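Long-range contact in uncharacterized protein (Arthrobacter sp., PDB 3KOP), which is of unknown function but has a cyclophilin-like fold and belongs to the DUF3830 family: residues V90-S104 and Q124-L138. Numbering follows the deposited sequence.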
loop_
_atom_site.group_PDB
_atom_site.type_symbol
_atom_site.label_atom_id
_atom_site.label_comp_id
_atom_site.label_asym_id
_atom_site.label_seq_id
_atom_site.Cartn_x
_atom_site.Cartn_y
_atom_site.Cartn_z
ATOM N N VAL F 90 -9.676 -3.587 5.809
ATOM C CA VAL F 90 -8.234 -3.735 6.032
ATOM C C VAL F 90 -7.690 -2.677 6.974
ATOM O O VAL F 90 -6.478 -2.615 7.204
ATOM C CB VAL F 90 -7.416 -3.788 4.740
ATOM C CG1 VAL F 90 -7.746 -5.138 3.996
ATOM C CG2 VAL F 90 -7.664 -2.537 3.847
ATOM N N THR F 91 -8.598 -1.856 7.510
ATOM C CA THR F 91 -8.306 -0.787 8.424
ATOM C C THR F 91 -9.199 -0.965 9.653
ATOM O O THR F 91 -10.062 -0.136 9.898
ATOM C CB THR F 91 -8.561 0.618 7.776
ATOM O OG1 THR F 91 -9.895 0.708 7.257
ATOM C CG2 THR F 91 -7.573 0.888 6.635
ATOM N N PRO F 92 -8.974 -2.045 10.438
ATOM C CA PRO F 92 -9.813 -2.220 11.601
ATOM C C PRO F 92 -9.618 -1.138 12.665
ATOM O O PRO F 92 -8.506 -0.596 12.842
ATOM C CB PRO F 92 -9.400 -3.589 12.129
ATOM C CG PRO F 92 -8.010 -3.780 11.671
ATOM C CD PRO F 92 -7.887 -3.036 10.397
ATOM N N ILE F 93 -10.700 -0.847 13.377
ATOM C CA ILE F 93 -10.743 0.256 14.328
ATOM C C ILE F 93 -11.046 -0.226 15.743
ATOM O O ILE F 93 -11.444 -1.385 15.926
ATOM C CB ILE F 93 -11.768 1.292 13.891
ATOM C CG1 ILE F 93 -13.193 0.781 14.115
ATOM C CG2 ILE F 93 -11.522 1.668 12.444
ATOM C CD1 ILE F 93 -14.287 1.869 13.792
ATOM N N PRO F 94 -10.818 0.656 16.761
ATOM C CA PRO F 94 -11.026 0.180 18.124
ATOM C C PRO F 94 -12.451 -0.341 18.289
ATOM O O PRO F 94 -13.388 0.272 17.824
ATOM C CB PRO F 94 -10.806 1.433 18.981
ATOM C CG PRO F 94 -9.892 2.296 18.162
ATOM C CD PRO F 94 -10.296 2.031 16.739
ATOM N N GLY F 95 -12.574 -1.480 18.913
ATOM C CA GLY F 95 -13.856 -2.121 19.128
ATOM C C GLY F 95 -14.287 -3.116 18.084
ATOM O O GLY F 95 -15.228 -3.848 18.316
ATOM N N ASP F 96 -13.643 -3.152 16.926
ATOM C CA ASP F 96 -13.982 -4.139 15.900
ATOM C C ASP F 96 -13.685 -5.562 16.359
ATOM O O ASP F 96 -12.648 -5.856 17.024
ATOM C CB ASP F 96 -13.161 -3.982 14.637
ATOM C CG ASP F 96 -13.611 -2.874 13.736
ATOM O OD1 ASP F 96 -14.733 -2.334 13.874
ATOM O OD2 ASP F 96 -12.793 -2.572 12.828
ATOM N N VAL F 97 -14.579 -6.436 15.954
ATOM C CA VAL F 97 -14.403 -7.857 16.113
ATOM C C VAL F 97 -14.482 -8.469 14.746
ATOM O O VAL F 97 -15.477 -8.285 13.998
ATOM C CB VAL F 97 -15.423 -8.505 17.104
ATOM C CG1 VAL F 97 -15.071 -9.974 17.318
ATOM C CG2 VAL F 97 -15.483 -7.745 18.431
ATOM N N CYS F 98 -13.414 -9.174 14.374
ATOM C CA CYS F 98 -13.249 -9.668 13.007
ATOM C C CYS F 98 -13.190 -11.189 12.878
ATOM O O CYS F 98 -12.722 -11.887 13.782
ATOM C CB CYS F 98 -11.974 -9.086 12.418
ATOM S SG CYS F 98 -12.099 -7.324 12.034
ATOM N N TYR F 99 -13.611 -11.667 11.715
ATOM C CA TYR F 99 -13.586 -13.074 11.346
ATOM C C TYR F 99 -12.764 -13.202 10.067
ATOM O O TYR F 99 -13.026 -12.498 9.080
ATOM C CB TYR F 99 -15.014 -13.548 11.117
ATOM C CG TYR F 99 -15.263 -15.007 10.733
ATOM C CD1 TYR F 99 -14.810 -15.537 9.524
ATOM C CD2 TYR F 99 -16.045 -15.811 11.514
ATOM C CE1 TYR F 99 -15.103 -16.825 9.167
ATOM C CE2 TYR F 99 -16.339 -17.105 11.165
ATOM C CZ TYR F 99 -15.852 -17.621 10.008
ATOM O OH TYR F 99 -16.178 -18.921 9.636
ATOM N N PHE F 100 -11.790 -14.116 10.095
ATOM C CA PHE F 100 -10.998 -14.475 8.928
ATOM C C PHE F 100 -11.053 -15.979 8.722
ATOM O O PHE F 100 -10.935 -16.764 9.699
ATOM C CB PHE F 100 -9.507 -14.151 9.129
ATOM C CG PHE F 100 -9.218 -12.743 9.592
ATOM C CD1 PHE F 100 -9.313 -12.388 10.951
ATOM C CD2 PHE F 100 -8.778 -11.784 8.690
ATOM C CE1 PHE F 100 -9.004 -11.110 11.376
ATOM C CE2 PHE F 100 -8.442 -10.485 9.132
ATOM C CZ PHE F 100 -8.574 -10.155 10.451
ATOM N N THR F 101 -11.182 -16.378 7.462
ATOM C CA THR F 101 -11.029 -17.792 7.059
ATOM C C THR F 101 -9.622 -17.980 6.490
ATOM O O THR F 101 -9.230 -17.262 5.573
ATOM C CB THR F 101 -12.067 -18.143 5.985
ATOM O OG1 THR F 101 -13.385 -17.996 6.541
ATOM C CG2 THR F 101 -11.875 -19.557 5.434
ATOM N N PHE F 102 -8.868 -18.906 7.072
ATOM C CA PHE F 102 -7.539 -19.269 6.601
ATOM C C PHE F 102 -7.480 -20.772 6.318
ATOM O O PHE F 102 -8.388 -21.521 6.695
ATOM C CB PHE F 102 -6.508 -18.941 7.684
ATOM C CG PHE F 102 -6.300 -17.483 7.904
ATOM C CD1 PHE F 102 -5.806 -16.672 6.873
ATOM C CD2 PHE F 102 -6.561 -16.907 9.140
ATOM C CE1 PHE F 102 -5.599 -15.290 7.081
ATOM C CE2 PHE F 102 -6.346 -15.546 9.355
ATOM C CZ PHE F 102 -5.872 -14.732 8.317
ATOM N N THR F 103 -6.400 -21.212 5.678
ATOM C CA THR F 103 -6.075 -22.650 5.602
ATOM C C THR F 103 -4.835 -22.923 6.456
ATOM O O THR F 103 -4.202 -21.987 6.949
ATOM C CB THR F 103 -5.795 -23.070 4.181
ATOM O OG1 THR F 103 -4.566 -22.472 3.767
ATOM C CG2 THR F 103 -6.925 -22.595 3.265
ATOM N N SER F 104 -4.495 -24.195 6.655
ATOM C CA SER F 104 -3.264 -24.564 7.385
ATOM C C SER F 104 -1.997 -23.919 6.788
ATOM O O SER F 104 -1.016 -23.653 7.513
ATOM C CB SER F 104 -3.074 -26.080 7.368
ATOM O OG SER F 104 -4.327 -26.724 7.285
ATOM N N GLN F 124 -6.597 -28.089 6.081
ATOM C CA GLN F 124 -7.683 -27.812 7.015
ATOM C C GLN F 124 -8.095 -26.334 6.986
ATOM O O GLN F 124 -7.261 -25.470 6.718
ATOM C CB GLN F 124 -7.131 -28.079 8.407
ATOM C CG GLN F 124 -8.000 -28.748 9.352
ATOM C CD GLN F 124 -7.191 -29.728 10.170
ATOM O OE1 GLN F 124 -6.306 -29.325 10.941
ATOM N NE2 GLN F 124 -7.453 -31.022 9.987
ATOM N N THR F 125 -9.356 -26.050 7.300
ATOM C CA THR F 125 -9.837 -24.657 7.340
ATOM C C THR F 125 -9.826 -24.191 8.791
ATOM O O THR F 125 -10.307 -24.896 9.675
ATOM C CB THR F 125 -11.213 -24.510 6.717
ATOM O OG1 THR F 125 -11.130 -24.912 5.347
ATOM C CG2 THR F 125 -11.703 -23.058 6.791
ATOM N N ILE F 126 -9.175 -23.051 9.025
ATOM C CA ILE F 126 -9.046 -22.474 10.356
ATOM C C ILE F 126 -9.753 -21.097 10.399
ATOM O O ILE F 126 -9.730 -20.343 9.413
ATOM C CB ILE F 126 -7.556 -22.294 10.714
ATOM C CG1 ILE F 126 -6.791 -23.611 10.521
ATOM C CG2 ILE F 126 -7.392 -21.697 12.120
ATOM C CD1 ILE F 126 -7.505 -24.813 10.988
ATOM N N VAL F 127 -10.385 -20.785 11.528
ATOM C CA VAL F 127 -10.991 -19.469 11.723
ATOM C C VAL F 127 -10.164 -18.685 12.748
ATOM O O VAL F 127 -9.767 -19.224 13.799
ATOM C CB VAL F 127 -12.480 -19.596 12.105
ATOM C CG1 VAL F 127 -13.106 -18.210 12.457
ATOM C CG2 VAL F 127 -13.264 -20.251 10.926
ATOM N N ASP F 128 -9.865 -17.441 12.380
ATOM C CA ASP F 128 -9.211 -16.435 13.232
ATOM C C ASP F 128 -10.309 -15.501 13.695
ATOM O O ASP F 128 -10.953 -14.860 12.877
ATOM C CB ASP F 128 -8.164 -15.703 12.398
ATOM C CG ASP F 128 -7.411 -14.638 13.136
ATOM O OD1 ASP F 128 -7.964 -13.947 14.043
ATOM O OD2 ASP F 128 -6.224 -14.434 12.749
ATOM N N LEU F 129 -10.539 -15.462 15.006
ATOM C CA LEU F 129 -11.460 -14.530 15.631
ATOM C C LEU F 129 -10.641 -13.497 16.382
ATOM O O LEU F 129 -9.871 -13.847 17.282
ATOM C CB LEU F 129 -12.440 -15.236 16.571
ATOM C CG LEU F 129 -13.333 -16.277 15.881
ATOM C CD1 LEU F 129 -14.126 -17.169 16.933
ATOM C CD2 LEU F 129 -14.265 -15.617 14.888
ATOM N N ALA F 130 -10.805 -12.236 15.981
ATOM C CA ALA F 130 -9.911 -11.159 16.392
ATOM C C ALA F 130 -10.648 -9.981 16.997
ATOM O O ALA F 130 -11.751 -9.626 16.570
ATOM C CB ALA F 130 -9.017 -10.682 15.192
ATOM N N VAL F 131 -9.988 -9.367 17.973
ATOM C CA VAL F 131 -10.452 -8.187 18.648
ATOM C C VAL F 131 -9.418 -7.083 18.435
ATOM O O VAL F 131 -8.236 -7.271 18.710
ATOM C CB VAL F 131 -10.606 -8.452 20.163
ATOM C CG1 VAL F 131 -10.834 -7.150 20.948
ATOM C CG2 VAL F 131 -11.759 -9.419 20.396
ATOM N N PHE F 132 -9.879 -5.948 17.932
ATOM C CA PHE F 132 -9.033 -4.781 17.813
ATOM C C PHE F 132 -9.286 -3.800 18.945
ATOM O O PHE F 132 -10.421 -3.385 19.187
ATOM C CB PHE F 132 -9.198 -4.181 16.427
ATOM C CG PHE F 132 -8.583 -5.015 15.400
ATOM C CD1 PHE F 132 -7.237 -4.848 15.081
ATOM C CD2 PHE F 132 -9.303 -6.013 14.797
ATOM C CE1 PHE F 132 -6.644 -5.638 14.118
ATOM C CE2 PHE F 132 -8.708 -6.837 13.866
ATOM C CZ PHE F 132 -7.392 -6.639 13.510
ATOM N N TYR F 133 -8.237 -3.514 19.698
ATOM C CA TYR F 133 -8.370 -2.744 20.949
ATOM C C TYR F 133 -7.814 -1.345 20.853
ATOM O O TYR F 133 -7.972 -0.583 21.775
ATOM C CB TYR F 133 -7.734 -3.483 22.122
ATOM C CG TYR F 133 -6.239 -3.666 22.058
ATOM C CD1 TYR F 133 -5.379 -2.729 22.619
ATOM C CD2 TYR F 133 -5.676 -4.813 21.467
ATOM C CE1 TYR F 133 -3.984 -2.898 22.576
ATOM C CE2 TYR F 133 -4.295 -4.996 21.426
ATOM C CZ TYR F 133 -3.458 -4.031 21.989
ATOM O OH TYR F 133 -2.106 -4.210 21.960
ATOM N N GLY F 134 -7.173 -1.008 19.740
ATOM C CA GLY F 134 -6.617 0.337 19.505
ATOM C C GLY F 134 -6.757 0.682 18.033
ATOM O O GLY F 134 -7.364 -0.091 17.257
ATOM N N ARG F 135 -6.185 1.810 17.621
ATOM C CA ARG F 135 -6.362 2.344 16.276
ATOM C C ARG F 135 -5.062 2.261 15.448
ATOM O O ARG F 135 -4.042 1.762 15.917
ATOM C CB ARG F 135 -6.865 3.807 16.296
ATOM C CG ARG F 135 -5.910 4.820 16.966
ATOM C CD ARG F 135 -6.432 6.255 16.795
ATOM N NE ARG F 135 -6.449 6.601 15.376
ATOM C CZ ARG F 135 -7.291 7.464 14.819
ATOM N NH1 ARG F 135 -8.210 8.107 15.570
ATOM N NH2 ARG F 135 -7.246 7.677 13.497
ATOM N N ASN F 136 -5.159 2.753 14.210
ATOM C CA ASN F 136 -4.034 2.880 13.295
ATOM C C ASN F 136 -3.436 1.490 12.995
ATOM O O ASN F 136 -2.247 1.276 13.115
ATOM C CB ASN F 136 -2.987 3.875 13.838
ATOM C CG ASN F 136 -3.484 5.305 13.808
ATOM O OD1 ASN F 136 -4.642 5.567 13.387
ATOM N ND2 ASN F 136 -2.628 6.252 14.255
ATOM N N ASN F 137 -4.319 0.558 12.644
ATOM C CA ASN F 137 -3.953 -0.837 12.332
ATOM C C ASN F 137 -4.078 -1.051 10.841
ATOM O O ASN F 137 -4.990 -0.495 10.217
ATOM C CB ASN F 137 -4.938 -1.787 13.013
ATOM C CG ASN F 137 -5.177 -1.443 14.468
ATOM O OD1 ASN F 137 -4.278 -1.549 15.318
ATOM N ND2 ASN F 137 -6.390 -1.031 14.763
ATOM N N LEU F 138 -3.200 -1.860 10.253
ATOM C CA LEU F 138 -3.351 -2.277 8.858
ATOM C C LEU F 138 -3.313 -3.788 8.755
ATOM O O LEU F 138 -2.399 -4.456 9.293
ATOM C CB LEU F 138 -2.251 -1.650 7.997
ATOM C CG LEU F 138 -2.285 -0.144 7.803
ATOM C CD1 LEU F 138 -0.905 0.322 7.250
ATOM C CD2 LEU F 138 -3.420 0.208 6.798
HETATM O O HOH W 1 -6.932 1.073 11.425
#
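Asn-137 reaches across to Pro-92 where two loops meet at one end of an antiparallel strand pair, part of the cyclophilin-like fold. Its ND2 donates to Pro-92 O at 2.9 Å, nearly straight (171°) but from above the carbonyl plane. The same ND2 also donates to Gly-134 O, and both acceptors lie in the amide plane. Asn-137 OD1 bonds to the backbone N of Asn-69, and the three bonds fix the rotation of the amide. Pro-92 O has a second donor, a water that in turn accepts from Asn-137 N.

Strands 96-103 and 125-132 then run together through paired backbone bonds: Cys-98 N donates to Ala-130 O, and Ala-130 N to Cys-98 O. Strand 145-157 flanks the first and strand 70-76 the second. At the far end, Gln-124 N donates to Ser-104 OG at 2.9 Å.

The Phe-132 ring packs against the loop end. Pro-92 CG sits over one ring face, 3.5 Å from the ring centroid, in a CH-pi contact. Cys-98 SG approaches the same ring obliquely, 3.9 Å from Phe-132 CE2. Replacing Phe-132 with alanine is likely to open a gap beneath Pro-92 and cost Cys-98 SG its ring contact.

On the sheet face of Cys-98, Asp-128 lies alongside the rings of Phe-100 and Phe-102. With CG anti to the backbone N (chi1 180°), its carboxylate is turned 54° from the Phe-100 ring and about as much from Phe-102. Asp-128 CB meets the Phe-102 ring edge, 3.5 Å from Phe-102 CE2. Tyr-99 and Val-127 pack on the other sheet face. There Val-127 CG1 stands over the Tyr-99 ring, 3.8 Å from its centroid, while Tyr-99 OH bonds to Glu-82 OE1.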